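Local coordinates for protein M32 carboxypeptidase (Pyrococcus furiosus, PDB 1KA2) that releases amino acids one by one from the C-terminus of peptides with broad specificity, as a cobalt-dependent homodimeric metallocarboxypeptidase, at residues T112-K117 with E132-K137; E154-L159 with K368-M373; E385-E390 with I410-G415. All blocks are in the same frame, centred on the assembly; numbering follows the deposited sequence.

Contact 1. Residues T112-K117 with E132-K137; sequences TSLATK and EPWLDK
Trp134 and Leu114 turn toward each other with similar first torsions. In Trp134, CG is anti to the carbonyl carbon and beside the backbone N (chi1 -73°). Its indole therefore reaches out from helix 132-149 toward helix 102-124. Leu114 has the same setting (chi1 -82°), and its side chain meets the six-membered part of the indole. CB, CG and CD2 of Leu114 gather around CH2 and CZ2 of Trp134. The model sets some of these carbons too close together, so the exact fit there is doubtful. The face of the indole gives a sounder reading. Ala115 CA sits 3.6 Å above the ring plane of Trp134, offset toward the rim. Leu114 O lies over the middle of the same face, 4.0 Å above the Trp134 plane. Ala115 CB is 3.8 Å from Trp134 CE3 and 3.9 Å from Trp134 CB. The Leu114-Ala115 peptide link is thus laid against the flat side of the indole. No hydrogen bond crosses between the segments, and the contact is packing alone. With an alanine in place of Trp134, the flat surface under Ala115 and Leu114 is removed, and a gap would probably open between the two helices. Within 112-117, Thr116 OG1 bonds to Thr112 O at 3.2 Å, from above the carbonyl plane. That oxygen also accepts from Thr116 N, so two donors hold it. The two helices run roughly antiparallel, as an alpha-helical hairpin. It brings together two helices consecutive in the chain, away from the metal site. Thr111 and Ala118 of helix 102-124 also touch Trp134. On other sides, Thr116 packs on His414 and Leu135 on Trp412, both in helix 411-414.

Contact 2. Residues E154-L159 with K368-M373; sequences EPYDAL and KLERLM
Arg371 grips Glu154 side-on in a two-pronged salt bridge. NE of Arg371 donates to OE1 of Glu154 at 2.9 Å, with an N-H...acceptor angle of 160°. NH2 of Arg371 donates to OE2 of Glu154 at 2.6 Å. The first bond comes on the syn side of the carboxylate, close to the guanidinium plane. The second comes from above the carboxylate plane. The two planes are nearly parallel, 16° apart. This is helix packing in the largely helical M32 fold: the start of helix 155-163 meets the latter half of helix 359-375. Arg371 is extended from CG to NE, which carries its end to Glu154. Its NH1 has a second carboxylate, Glu173, so the guanidinium spans two acids and its rotation is probably well fixed. The backbone N of Glu154 donates to Asp157 OD2 at 2.6 Å.

A second polar link lies further along. Tyr156 OH donates to Glu370 OE1 at 2.8 Å, and OE1 receives it on its anti lone pair. The same OE1 accepts from Gly418 N, and Trp412 is the partner of OE2. The buried Glu370 carboxylate is thus satisfied from three sources. Its plane stands almost upright to the Tyr156 ring. CB of Glu370 comes within 3.7 Å of CE2 of Tyr156. Thr169 of helix 169-192 packs beside Glu154, Tyr156 and Arg371. Finally, the ring of Tyr156 lies against the backbone of the facing helix in a CH-pi contact. The CA of Arg371 stands over its face, 4.3 Å from the Tyr156 ring centroid.

Contact 3. Residues E385-E390 with I410-G415; sequences EMWNDE and IHWAHG
NE1 of Trp412, whose ring meets Trp387 across this contact, donates to Glu370 OE2. That bond ties down the polar edge of the indole and probably helps fix its rotation. The six-membered ring points toward helix 383-395. There it forms an offset edge-to-face pair with Trp387, a T-shaped stack. The edge of Trp387 is turned toward the face of Trp412. The six-membered rings have centroids 5.8 Å apart and planes at 86°. The closest atoms are Trp387 CZ3 and Trp412 CH2, at 3.9 Å. CH2 of Trp412 lies at the edge of the Trp387 ring, in its plane. The two side chains run past one another in opposite directions and meet only near their ends. The backbones stay far apart, with 13.6 Å between CA of Trp387 and CA of Trp412. Trp387 reaches across because its CG is anti to the backbone N (chi1 179°).

Trp412 belongs to the GXXQDXHW sequence motif of the family. It sits in a single, loosely bonded helical turn that ends in a Schellman motif. Gly415 has a phi of 88°, and its N bonds to Trp412 O at 2.8 Å. A side chain at this position would run into the carbonyl oxygen of His414, so glycine fits. Leu369 and Arg366 of helix 359-375 pack on Trp387, and Ile417 packs on Trp412. Both indoles are buried. Because no hydrogen bond crosses between the segments, the join probably rests on dispersion and the weak attraction of a ring edge for a ring face, with Glu370 setting how Trp412 is turned.

How the contacts relate
From the N terminus, contact 1 closes a loop of 14 residues between its segments, the end of helix 102-124 and the turn into helix 132-149. Contact 2 closes a loop of 208 residues, which carries the HEXXH helix 261-278 and the third metal ligand, Glu299. Contact 3 closes a loop of 19 residues. The three lie in series, and none nests within or crosses another. Contact 3 touches contact 1 where Thr112 makes a weak hydrogen bond to His414, and Ala115 packs near Ala413. It touches contact 2 where Leu369 packs on Trp387 and Met386, and where Glu370 bonds the indole of Trp412. Segment 410-415 thus joins the helices of contact 1 to helix 359-375.

Contact 1. Residues T112-K117 with E132-K137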
loop_
_atom_site.group_PDB
_atom_site.type_symbol
_atom_site.label_atom_id
_atom_site.label_comp_id
_atom_site.label_asym_id
_atom_site.label_seq_id
_atom_site.Cartn_x
_atom_site.Cartn_y
_atom_site.Cartn_z
ATOM N N THR A 112 -3.442 -24.355 -10.123
ATOM C CA THR A 112 -4.051 -23.079 -10.470
ATOM C C THR A 112 -3.052 -22.117 -11.100
ATOM O O THR A 112 -3.282 -21.614 -12.202
ATOM C CB THR A 112 -4.702 -22.432 -9.224
ATOM O OG1 THR A 112 -6.076 -22.828 -9.154
ATOM C CG2 THR A 112 -4.611 -20.921 -9.268
ATOM N N SER A 113 -1.945 -21.865 -10.403
ATOM C CA SER A 113 -0.914 -20.959 -10.910
ATOM C C SER A 113 -0.494 -21.322 -12.329
ATOM O O SER A 113 -0.474 -20.472 -13.219
ATOM C CB SER A 113 0.318 -20.985 -10.003
ATOM O OG SER A 113 0.021 -20.440 -8.729
ATOM N N LEU A 114 -0.152 -22.587 -12.535
ATOM C CA LEU A 114 0.269 -23.058 -13.845
ATOM C C LEU A 114 -0.860 -23.043 -14.867
ATOM O O LEU A 114 -0.629 -22.842 -16.063
ATOM C CB LEU A 114 0.826 -24.477 -13.745
ATOM C CG LEU A 114 2.274 -24.695 -13.295
ATOM C CD1 LEU A 114 2.439 -24.291 -11.842
ATOM C CD2 LEU A 114 2.640 -26.166 -13.475
ATOM N N ALA A 115 -2.085 -23.264 -14.405
ATOM C CA ALA A 115 -3.214 -23.282 -15.321
ATOM C C ALA A 115 -3.532 -21.874 -15.804
ATOM O O ALA A 115 -3.930 -21.684 -16.951
ATOM C CB ALA A 115 -4.443 -23.903 -14.649
ATOM N N THR A 116 -3.355 -20.888 -14.929
ATOM C CA THR A 116 -3.635 -19.506 -15.298
ATOM C C THR A 116 -2.653 -19.064 -16.384
ATOM O O THR A 116 -3.044 -18.445 -17.378
ATOM C CB THR A 116 -3.528 -18.561 -14.082
ATOM O OG1 THR A 116 -4.592 -18.838 -13.162
ATOM C CG2 THR A 116 -3.609 -17.108 -14.525
ATOM N N LYS A 117 -1.377 -19.391 -16.189
ATOM C CA LYS A 117 -0.335 -19.040 -17.153
ATOM C C LYS A 117 -0.595 -19.730 -18.486
ATOM O O LYS A 117 -0.413 -19.136 -19.555
ATOM C CB LYS A 117 1.044 -19.452 -16.622
ATOM C CG LYS A 117 1.555 -18.604 -15.463
ATOM C CD LYS A 117 1.973 -17.208 -15.933
ATOM C CE LYS A 117 3.173 -17.286 -16.888
ATOM N NZ LYS A 117 3.681 -15.961 -17.345
ATOM N N GLU A 132 -6.511 -27.166 -22.397
ATOM C CA GLU A 132 -7.288 -28.390 -22.231
ATOM C C GLU A 132 -6.887 -29.297 -21.066
ATOM O O GLU A 132 -7.679 -29.512 -20.146
ATOM C CB GLU A 132 -7.280 -29.203 -23.530
ATOM C CG GLU A 132 -8.380 -30.261 -23.602
ATOM C CD GLU A 132 -8.091 -31.335 -24.637
ATOM O OE1 GLU A 132 -7.657 -30.986 -25.752
ATOM O OE2 GLU A 132 -8.304 -32.529 -24.336
ATOM N N PRO A 133 -5.662 -29.853 -21.086
ATOM C CA PRO A 133 -5.282 -30.726 -19.966
ATOM C C PRO A 133 -5.420 -30.033 -18.611
ATOM O O PRO A 133 -5.824 -30.654 -17.634
ATOM C CB PRO A 133 -3.837 -31.105 -20.296
ATOM C CG PRO A 133 -3.335 -29.898 -21.032
ATOM C CD PRO A 133 -4.501 -29.577 -21.950
ATOM N N TRP A 134 -5.092 -28.745 -18.562
ATOM C CA TRP A 134 -5.204 -27.979 -17.324
ATOM C C TRP A 134 -6.652 -27.893 -16.876
ATOM O O TRP A 134 -6.930 -27.864 -15.670
ATOM C CB TRP A 134 -4.642 -26.567 -17.500
ATOM C CG TRP A 134 -3.155 -26.547 -17.588
ATOM C CD1 TRP A 134 -2.399 -26.348 -18.706
ATOM C CD2 TRP A 134 -2.237 -26.794 -16.521
ATOM N NE1 TRP A 134 -1.064 -26.459 -18.403
ATOM C CE2 TRP A 134 -0.935 -26.734 -17.067
ATOM C CE3 TRP A 134 -2.387 -27.064 -15.152
ATOM C CZ2 TRP A 134 0.214 -26.935 -16.290
ATOM C CZ3 TRP A 134 -1.249 -27.263 -14.383
ATOM C CH2 TRP A 134 0.035 -27.200 -14.955
ATOM N N LEU A 135 -7.571 -27.856 -17.843
ATOM C CA LEU A 135 -8.994 -27.784 -17.521
ATOM C C LEU A 135 -9.467 -29.107 -16.917
ATOM O O LEU A 135 -10.326 -29.123 -16.040
ATOM C CB LEU A 135 -9.824 -27.464 -18.765
ATOM C CG LEU A 135 -10.909 -26.393 -18.587
ATOM C CD1 LEU A 135 -11.911 -26.469 -19.744
ATOM C CD2 LEU A 135 -11.621 -26.575 -17.266
ATOM N N ASP A 136 -8.913 -30.220 -17.392
ATOM C CA ASP A 136 -9.285 -31.527 -16.857
ATOM C C ASP A 136 -8.781 -31.636 -15.416
ATOM O O ASP A 136 -9.440 -32.227 -14.564
ATOM C CB ASP A 136 -8.688 -32.665 -17.702
ATOM C CG ASP A 136 -9.415 -32.860 -19.022
ATOM O OD1 ASP A 136 -10.660 -32.995 -19.000
ATOM O OD2 ASP A 136 -8.744 -32.889 -20.083
ATOM N N LYS A 137 -7.610 -31.069 -15.149
ATOM C CA LYS A 137 -7.054 -31.108 -13.803
ATOM C C LYS A 137 -7.903 -30.267 -12.866
ATOM O O LYS A 137 -8.119 -30.637 -11.714
ATOM C CB LYS A 137 -5.619 -30.584 -13.787
ATOM C CG LYS A 137 -4.582 -31.548 -14.336
ATOM C CD LYS A 137 -3.197 -30.927 -14.242
ATOM C CE LYS A 137 -2.114 -31.865 -14.748
ATOM N NZ LYS A 137 -0.771 -31.230 -14.634
#

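Contact 2. Residues E154-L159 with K368-M373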
loop_
_atom_site.group_PDB
_atom_site.type_symbol
_atom_site.label_atom_id
_atom_site.label_comp_id
_atom_site.label_asym_id
_atom_site.label_seq_id
_atom_site.Cartn_x
_atom_site.Cartn_y
_atom_site.Cartn_z
ATOM N N GLU A 154 -26.642 -32.084 -4.658
ATOM C CA GLU A 154 -25.597 -32.186 -5.680
ATOM C C GLU A 154 -24.231 -31.702 -5.218
ATOM O O GLU A 154 -24.121 -30.885 -4.305
ATOM C CB GLU A 154 -25.946 -31.351 -6.903
ATOM C CG GLU A 154 -27.206 -31.709 -7.611
ATOM C CD GLU A 154 -27.574 -30.643 -8.613
ATOM O OE1 GLU A 154 -26.692 -30.256 -9.404
ATOM O OE2 GLU A 154 -28.736 -30.189 -8.608
ATOM N N PRO A 155 -23.166 -32.196 -5.870
ATOM C CA PRO A 155 -21.798 -31.802 -5.534
ATOM C C PRO A 155 -21.632 -30.320 -5.877
ATOM O O PRO A 155 -20.888 -29.598 -5.225
ATOM C CB PRO A 155 -20.949 -32.690 -6.442
ATOM C CG PRO A 155 -21.808 -33.900 -6.644
ATOM C CD PRO A 155 -23.169 -33.300 -6.845
ATOM N N TYR A 156 -22.352 -29.878 -6.904
ATOM C CA TYR A 156 -22.277 -28.494 -7.340
ATOM C C TYR A 156 -22.846 -27.528 -6.305
ATOM O O TYR A 156 -22.597 -26.325 -6.382
ATOM C CB TYR A 156 -22.994 -28.315 -8.677
ATOM C CG TYR A 156 -22.738 -26.974 -9.328
ATOM C CD1 TYR A 156 -23.784 -26.083 -9.568
ATOM C CD2 TYR A 156 -21.442 -26.589 -9.694
ATOM C CE1 TYR A 156 -23.554 -24.839 -10.158
ATOM C CE2 TYR A 156 -21.199 -25.344 -10.284
ATOM C CZ TYR A 156 -22.261 -24.477 -10.513
ATOM O OH TYR A 156 -22.037 -23.260 -11.106
ATOM N N ASP A 157 -23.599 -28.048 -5.341
ATOM C CA ASP A 157 -24.161 -27.201 -4.291
ATOM C C ASP A 157 -23.027 -26.722 -3.402
ATOM O O ASP A 157 -23.062 -25.607 -2.890
ATOM C CB ASP A 157 -25.156 -27.964 -3.409
ATOM C CG ASP A 157 -26.387 -28.416 -4.158
ATOM O OD1 ASP A 157 -26.965 -27.618 -4.918
ATOM O OD2 ASP A 157 -26.785 -29.577 -3.970
ATOM N N ALA A 158 -22.035 -27.588 -3.211
ATOM C CA ALA A 158 -20.876 -27.294 -2.374
ATOM C C ALA A 158 -19.999 -26.182 -2.944
ATOM O O ALA A 158 -19.440 -25.391 -2.194
ATOM C CB ALA A 158 -20.046 -28.567 -2.167
ATOM N N LEU A 159 -19.869 -26.122 -4.264
ATOM C CA LEU A 159 -19.053 -25.079 -4.889
ATOM C C LEU A 159 -19.812 -23.755 -4.853
ATOM O O LEU A 159 -19.251 -22.691 -4.570
ATOM C CB LEU A 159 -18.718 -25.476 -6.331
ATOM C CG LEU A 159 -17.969 -26.811 -6.428
ATOM C CD1 LEU A 159 -17.714 -27.166 -7.887
ATOM C CD2 LEU A 159 -16.654 -26.717 -5.663
ATOM N N LYS A 368 -24.663 -24.020 -16.877
ATOM C CA LYS A 368 -24.944 -25.350 -17.391
ATOM C C LYS A 368 -23.660 -26.154 -17.557
ATOM O O LYS A 368 -23.582 -27.290 -17.109
ATOM C CB LYS A 368 -25.694 -25.270 -18.722
ATOM C CG LYS A 368 -27.164 -24.911 -18.566
ATOM C CD LYS A 368 -27.907 -24.974 -19.894
ATOM C CE LYS A 368 -29.409 -24.793 -19.691
ATOM N NZ LYS A 368 -29.980 -25.843 -18.796
ATOM N N LEU A 369 -22.647 -25.571 -18.187
ATOM C CA LEU A 369 -21.404 -26.301 -18.356
ATOM C C LEU A 369 -20.799 -26.674 -17.003
ATOM O O LEU A 369 -20.308 -27.795 -16.837
ATOM C CB LEU A 369 -20.405 -25.490 -19.189
ATOM C CG LEU A 369 -20.841 -25.248 -20.639
ATOM C CD1 LEU A 369 -19.681 -24.692 -21.438
ATOM C CD2 LEU A 369 -21.313 -26.554 -21.260
ATOM N N GLU A 370 -20.864 -25.762 -16.030
ATOM C CA GLU A 370 -20.291 -26.041 -14.709
ATOM C C GLU A 370 -21.000 -27.179 -13.976
ATOM O O GLU A 370 -20.349 -28.043 -13.385
ATOM C CB GLU A 370 -20.290 -24.779 -13.830
ATOM C CG GLU A 370 -19.492 -23.620 -14.419
ATOM C CD GLU A 370 -18.968 -22.648 -13.378
ATOM O OE1 GLU A 370 -19.537 -22.569 -12.274
ATOM O OE2 GLU A 370 -17.982 -21.946 -13.674
ATOM N N ARG A 371 -22.328 -27.180 -14.003
ATOM C CA ARG A 371 -23.080 -28.240 -13.343
ATOM C C ARG A 371 -22.723 -29.601 -13.954
ATOM O O ARG A 371 -22.567 -30.580 -13.234
ATOM C CB ARG A 371 -24.580 -27.992 -13.478
ATOM C CG ARG A 371 -25.434 -28.944 -12.669
ATOM C CD ARG A 371 -26.891 -28.725 -12.978
ATOM N NE ARG A 371 -27.742 -29.300 -11.946
ATOM C CZ ARG A 371 -29.067 -29.198 -11.936
ATOM N NH1 ARG A 371 -29.692 -28.542 -12.913
ATOM N NH2 ARG A 371 -29.765 -29.738 -10.940
ATOM N N LEU A 372 -22.588 -29.655 -15.278
ATOM C CA LEU A 372 -22.219 -30.897 -15.970
ATOM C C LEU A 372 -20.805 -31.385 -15.622
ATOM O O LEU A 372 -20.599 -32.575 -15.361
ATOM C CB LEU A 372 -22.311 -30.708 -17.485
ATOM C CG LEU A 372 -23.684 -30.883 -18.135
ATOM C CD1 LEU A 372 -24.756 -30.132 -17.340
ATOM C CD2 LEU A 372 -23.611 -30.409 -19.593
ATOM N N MET A 373 -19.840 -30.463 -15.642
ATOM C CA MET A 373 -18.433 -30.749 -15.346
ATOM C C MET A 373 -18.183 -31.400 -13.982
ATOM O O MET A 373 -17.316 -32.263 -13.827
ATOM C CB MET A 373 -17.617 -29.446 -15.445
ATOM C CG MET A 373 -17.438 -28.899 -16.862
ATOM S SD MET A 373 -17.257 -27.104 -16.938
ATOM C CE MET A 373 -15.730 -26.902 -16.036
#

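Contact 3. Residues E385-E390 with I410-G415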
loop_
_atom_site.group_PDB
_atom_site.type_symbol
_atom_site.label_atom_id
_atom_site.label_comp_id
_atom_site.label_asym_id
_atom_site.label_seq_id
_atom_site.Cartn_x
_atom_site.Cartn_y
_atom_site.Cartn_z
ATOM N N GLU A 385 -17.353 -27.271 -27.915
ATOM C CA GLU A 385 -18.563 -27.412 -28.723
ATOM C C GLU A 385 -19.825 -27.181 -27.905
ATOM O O GLU A 385 -20.746 -26.525 -28.373
ATOM C CB GLU A 385 -18.616 -28.784 -29.403
ATOM C CG GLU A 385 -17.869 -28.810 -30.722
ATOM C CD GLU A 385 -18.479 -27.860 -31.735
ATOM O OE1 GLU A 385 -17.748 -27.373 -32.630
ATOM O OE2 GLU A 385 -19.698 -27.606 -31.639
ATOM N N MET A 386 -19.877 -27.715 -26.688
ATOM C CA MET A 386 -21.052 -27.507 -25.839
ATOM C C MET A 386 -21.250 -26.019 -25.594
ATOM O O MET A 386 -22.375 -25.518 -25.573
ATOM C CB MET A 386 -20.882 -28.206 -24.494
ATOM C CG MET A 386 -20.941 -29.704 -24.566
ATOM S SD MET A 386 -20.691 -30.395 -22.945
ATOM C CE MET A 386 -19.055 -31.030 -23.121
ATOM N N TRP A 387 -20.141 -25.319 -25.389
ATOM C CA TRP A 387 -20.164 -23.880 -25.158
ATOM C C TRP A 387 -20.688 -23.204 -26.421
ATOM O O TRP A 387 -21.560 -22.344 -26.361
ATOM C CB TRP A 387 -18.746 -23.396 -24.847
ATOM C CG TRP A 387 -18.621 -21.935 -24.601
ATOM C CD1 TRP A 387 -18.801 -20.929 -25.504
ATOM C CD2 TRP A 387 -18.242 -21.311 -23.373
ATOM N NE1 TRP A 387 -18.551 -19.708 -24.913
ATOM C CE2 TRP A 387 -18.206 -19.918 -23.602
ATOM C CE3 TRP A 387 -17.927 -21.794 -22.099
ATOM C CZ2 TRP A 387 -17.869 -19.005 -22.602
ATOM C CZ3 TRP A 387 -17.593 -20.885 -21.106
ATOM C CH2 TRP A 387 -17.567 -19.507 -21.364
ATOM N N ASN A 388 -20.148 -23.610 -27.566
ATOM C CA ASN A 388 -20.558 -23.052 -28.852
ATOM C C ASN A 388 -22.027 -23.299 -29.176
ATOM O O ASN A 388 -22.730 -22.386 -29.610
ATOM C CB ASN A 388 -19.676 -23.611 -29.968
ATOM C CG ASN A 388 -18.342 -22.897 -30.061
ATOM O OD1 ASN A 388 -17.890 -22.274 -29.094
ATOM N ND2 ASN A 388 -17.701 -22.985 -31.223
ATOM N N ASP A 389 -22.492 -24.525 -28.963
ATOM C CA ASP A 389 -23.889 -24.848 -29.237
ATOM C C ASP A 389 -24.801 -24.043 -28.323
ATOM O O ASP A 389 -25.885 -23.631 -28.731
ATOM C CB ASP A 389 -24.167 -26.351 -29.042
ATOM C CG ASP A 389 -23.362 -27.236 -29.993
ATOM O OD1 ASP A 389 -22.997 -26.776 -31.098
ATOM O OD2 ASP A 389 -23.108 -28.406 -29.636
ATOM N N GLU A 390 -24.367 -23.821 -27.085
ATOM C CA GLU A 390 -25.168 -23.051 -26.134
ATOM C C GLU A 390 -25.212 -21.581 -26.522
ATOM O O GLU A 390 -26.266 -20.946 -26.450
ATOM C CB GLU A 390 -24.621 -23.205 -24.712
ATOM C CG GLU A 390 -25.254 -24.353 -23.953
ATOM C CD GLU A 390 -26.751 -24.160 -23.769
ATOM O OE1 GLU A 390 -27.152 -23.329 -22.926
ATOM O OE2 GLU A 390 -27.527 -24.832 -24.479
ATOM N N ILE A 410 -11.092 -15.755 -17.124
ATOM C CA ILE A 410 -10.044 -16.359 -16.290
ATOM C C ILE A 410 -10.579 -17.310 -15.206
ATOM O O ILE A 410 -9.867 -18.183 -14.740
ATOM C CB ILE A 410 -9.227 -15.274 -15.522
ATOM C CG1 ILE A 410 -9.027 -14.029 -16.381
ATOM C CG2 ILE A 410 -7.868 -15.828 -15.119
ATOM C CD1 ILE A 410 -8.137 -12.954 -15.724
ATOM N N HIS A 411 -11.829 -17.135 -14.804
ATOM C CA HIS A 411 -12.409 -17.925 -13.717
ATOM C C HIS A 411 -12.081 -19.416 -13.603
ATOM O O HIS A 411 -11.644 -19.870 -12.546
ATOM C CB HIS A 411 -13.917 -17.717 -13.689
ATOM C CG HIS A 411 -14.320 -16.277 -13.757
ATOM N ND1 HIS A 411 -15.200 -15.707 -12.864
ATOM C CD2 HIS A 411 -13.984 -15.298 -14.628
ATOM C CE1 HIS A 411 -15.389 -14.439 -13.183
ATOM N NE2 HIS A 411 -14.661 -14.166 -14.250
ATOM N N TRP A 412 -12.270 -20.182 -14.668
ATOM C CA TRP A 412 -11.989 -21.604 -14.576
ATOM C C TRP A 412 -10.526 -21.904 -14.318
ATOM O O TRP A 412 -10.204 -22.802 -13.535
ATOM C CB TRP A 412 -12.476 -22.336 -15.837
ATOM C CG TRP A 412 -13.975 -22.400 -15.923
ATOM C CD1 TRP A 412 -14.864 -21.917 -15.008
ATOM C CD2 TRP A 412 -14.759 -22.967 -16.979
ATOM N NE1 TRP A 412 -16.147 -22.141 -15.425
ATOM C CE2 TRP A 412 -16.116 -22.783 -16.635
ATOM C CE3 TRP A 412 -14.448 -23.611 -18.185
ATOM C CZ2 TRP A 412 -17.168 -23.218 -17.451
ATOM C CZ3 TRP A 412 -15.494 -24.048 -19.000
ATOM C CH2 TRP A 412 -16.839 -23.846 -18.626
ATOM N N ALA A 413 -9.638 -21.150 -14.962
ATOM C CA ALA A 413 -8.206 -21.366 -14.788
ATOM C C ALA A 413 -7.828 -21.069 -13.337
ATOM O O ALA A 413 -6.903 -21.674 -12.793
ATOM C CB ALA A 413 -7.407 -20.480 -15.743
ATOM N N HIS A 414 -8.540 -20.139 -12.711
ATOM C CA HIS A 414 -8.257 -19.830 -11.320
ATOM C C HIS A 414 -8.886 -20.899 -10.432
ATOM O O HIS A 414 -8.599 -20.971 -9.240
ATOM C CB HIS A 414 -8.828 -18.457 -10.929
ATOM C CG HIS A 414 -7.972 -17.300 -11.343
ATOM N ND1 HIS A 414 -8.352 -15.991 -11.145
ATOM C CD2 HIS A 414 -6.757 -17.262 -11.938
ATOM C CE1 HIS A 414 -7.403 -15.191 -11.606
ATOM N NE2 HIS A 414 -6.428 -15.936 -12.092
ATOM N N GLY A 415 -9.735 -21.736 -11.015
ATOM C CA GLY A 415 -10.406 -22.744 -10.224
ATOM C C GLY A 415 -11.701 -22.203 -9.636
ATOM O O GLY A 415 -12.290 -22.820 -8.748
#